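Local coordinates for protein putative ferredoxin (Hydrogenobacter thermophilus, PDB 7M1O) that probably carries electrons by way of a bound [4Fe-4S] cluster, at residues R4-P9 with S66-E71. Sequence-based numbering, arbitrary orientation.
Sequences RTMVDP and SIITEE. With SF4 (iron/sulfur cluster), chain C.
At the edge of the Arg4 guanidinium, near its plane, lies Glu70 OE2, the guanidinium and carboxylate planes only 17° apart, while Trp44 is the cation-pi partner of the arginine. This one oxygen, Glu70 OE2, takes both donors, Arg4 NE at 2.8 Å and Arg4 NH2 at 2.5 Å; both bonds are bent, and the pair helps hold the guanidinium near the carboxylate plane. Both chains leave the sheet on the same side, each with CG between its backbone N and carbonyl carbon (chi1 65° and 51°), and run alongside each other; their length lets the charged ends meet beyond the strand backbones. A leucine in place of Arg4 would probably leave the Glu70 carboxylate without its charged mate and free to swing. On this same face Met6 lays its terminal methyl against Ile68, CE to CG1 3.6 Å. The opposite face carries beta-branched residues suited to strands: Thr5 OG1 and Thr69 OG1 are hydrogen-bonded at 3.0 Å, Thr5 OG1 also to the Tyr26 hydroxyl and Thr69 OG1 to that of Thr59, and Val7 and Ile67 present hydrocarbon to the cluster, Ile67 CG1 lying 3.7 Å from its sulfide S3. Paired backbone bonds at Arg4–Glu70 and Met6–Ile68 join the antiparallel strands; Asp8 N to Ser66 O (2.8 Å) ties the loop ends just beyond. Strand 3-7 is central, between 67-71 and 45-47 (Thr5 bonding Met45), with helix 52-61 packed over the threonine face.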
loop_
_atom_site.group_PDB
_atom_site.type_symbol
_atom_site.label_atom_id
_atom_site.label_comp_id
_atom_site.label_asym_id
_atom_site.label_seq_id
_atom_site.Cartn_x
_atom_site.Cartn_y
_atom_site.Cartn_z
ATOM N N ARG A 4 4.175 -8.342 -3.461
ATOM C CA ARG A 4 4.779 -7.075 -3.057
ATOM C C ARG A 4 3.871 -5.921 -3.460
ATOM O O ARG A 4 3.051 -6.057 -4.368
ATOM C CB ARG A 4 6.172 -6.902 -3.672
ATOM C CG ARG A 4 6.212 -6.789 -5.190
ATOM C CD ARG A 4 7.625 -6.460 -5.657
ATOM N NE ARG A 4 7.709 -6.243 -7.098
ATOM C CZ ARG A 4 8.812 -5.858 -7.731
ATOM N NH1 ARG A 4 9.933 -5.647 -7.051
ATOM N NH2 ARG A 4 8.798 -5.684 -9.044
ATOM N N THR A 5 4.017 -4.788 -2.780
ATOM C CA THR A 5 3.140 -3.645 -3.006
ATOM C C THR A 5 3.879 -2.323 -2.796
ATOM O O THR A 5 4.864 -2.259 -2.057
ATOM C CB THR A 5 1.903 -3.704 -2.074
ATOM O OG1 THR A 5 1.016 -2.616 -2.365
ATOM C CG2 THR A 5 2.319 -3.648 -0.607
ATOM N N MET A 6 3.406 -1.279 -3.471
ATOM C CA MET A 6 3.957 0.064 -3.321
ATOM C C MET A 6 2.843 1.095 -3.449
ATOM O O MET A 6 1.756 0.779 -3.932
ATOM C CB MET A 6 5.049 0.335 -4.367
ATOM C CG MET A 6 4.566 0.396 -5.822
ATOM S SD MET A 6 5.730 1.273 -6.891
ATOM C CE MET A 6 5.045 0.959 -8.515
ATOM N N VAL A 7 3.121 2.321 -3.017
ATOM C CA VAL A 7 2.187 3.429 -3.172
ATOM C C VAL A 7 2.791 4.494 -4.076
ATOM O O VAL A 7 3.934 4.905 -3.888
ATOM C CB VAL A 7 1.815 4.061 -1.813
ATOM C CG1 VAL A 7 0.926 5.287 -2.006
ATOM C CG2 VAL A 7 1.120 3.040 -0.927
ATOM N N ASP A 8 2.016 4.927 -5.064
ATOM C CA ASP A 8 2.418 6.016 -5.941
ATOM C C ASP A 8 1.987 7.346 -5.320
ATOM O O ASP A 8 0.815 7.710 -5.402
ATOM C CB ASP A 8 1.799 5.844 -7.330
ATOM C CG ASP A 8 2.387 6.791 -8.356
ATOM O OD1 ASP A 8 3.008 7.798 -7.959
ATOM O OD2 ASP A 8 2.224 6.528 -9.565
ATOM N N PRO A 9 2.930 8.079 -4.702
ATOM C CA PRO A 9 2.536 9.297 -3.987
ATOM C C PRO A 9 2.025 10.391 -4.915
ATOM O O PRO A 9 1.334 11.307 -4.471
ATOM C CB PRO A 9 3.832 9.728 -3.301
ATOM C CG PRO A 9 4.903 9.226 -4.197
ATOM C CD PRO A 9 4.395 7.919 -4.737
ATOM N N SER A 66 -3.502 4.292 -6.814
ATOM C CA SER A 66 -2.150 4.661 -6.407
ATOM C C SER A 66 -1.367 3.461 -5.896
ATOM O O SER A 66 -0.137 3.447 -5.939
ATOM C CB SER A 66 -2.196 5.738 -5.322
ATOM O OG SER A 66 -2.904 6.880 -5.764
ATOM N N ILE A 67 -2.084 2.459 -5.401
ATOM C CA ILE A 67 -1.449 1.267 -4.864
ATOM C C ILE A 67 -1.175 0.271 -5.981
ATOM O O ILE A 67 -2.096 -0.228 -6.630
ATOM C CB ILE A 67 -2.312 0.601 -3.780
ATOM C CG1 ILE A 67 -2.636 1.618 -2.681
ATOM C CG2 ILE A 67 -1.589 -0.611 -3.200
ATOM C CD1 ILE A 67 -3.534 1.092 -1.590
ATOM N N ILE A 68 0.107 -0.000 -6.198
ATOM C CA ILE A 68 0.540 -0.977 -7.182
ATOM C C ILE A 68 0.959 -2.242 -6.452
ATOM O O ILE A 68 1.791 -2.198 -5.549
ATOM C CB ILE A 68 1.702 -0.446 -8.036
ATOM C CG1 ILE A 68 1.412 0.986 -8.502
ATOM C CG2 ILE A 68 1.959 -1.364 -9.223
ATOM C CD1 ILE A 68 0.075 1.164 -9.193
ATOM N N THR A 69 0.361 -3.362 -6.841
ATOM C CA THR A 69 0.602 -4.648 -6.197
ATOM C C THR A 69 0.851 -5.694 -7.272
ATOM O O THR A 69 0.247 -5.642 -8.342
ATOM C CB THR A 69 -0.595 -5.072 -5.315
ATOM O OG1 THR A 69 -0.759 -4.134 -4.245
ATOM C CG2 THR A 69 -0.392 -6.463 -4.732
ATOM N N GLU A 70 1.744 -6.639 -7.000
ATOM C CA GLU A 70 2.016 -7.689 -7.970
ATOM C C GLU A 70 2.594 -8.946 -7.334
ATOM O O GLU A 70 3.174 -8.910 -6.249
ATOM C CB GLU A 70 2.963 -7.172 -9.058
ATOM C CG GLU A 70 4.222 -6.506 -8.538
ATOM C CD GLU A 70 5.087 -5.938 -9.650
ATOM O OE1 GLU A 70 4.541 -5.565 -10.711
ATOM O OE2 GLU A 70 6.318 -5.865 -9.464
ATOM N N GLU A 71 2.410 -10.060 -8.033
ATOM C CA GLU A 71 2.931 -11.352 -7.614
ATOM C C GLU A 71 4.358 -11.522 -8.115
ATOM O O GLU A 71 4.636 -11.304 -9.294
ATOM C CB GLU A 71 2.042 -12.482 -8.141
ATOM C CG GLU A 71 1.035 -13.008 -7.130
ATOM C CD GLU A 71 1.675 -13.881 -6.066
ATOM O OE1 GLU A 71 2.676 -14.563 -6.373
ATOM O OE2 GLU A 71 1.178 -13.884 -4.920
HETATM FE FE1 SF4 C . -3.839 7.135 -0.978
HETATM FE FE2 SF4 C . -5.047 5.033 -2.241
HETATM FE FE3 SF4 C . -6.327 6.315 -0.198
HETATM FE FE4 SF4 C . -4.142 4.759 0.334
HETATM S S1 SF4 C . -6.146 4.064 -0.493
HETATM S S2 SF4 C . -4.575 6.839 1.160
HETATM S S3 SF4 C . -2.885 5.142 -1.533
HETATM S S4 SF4 C . -5.748 7.202 -2.217
#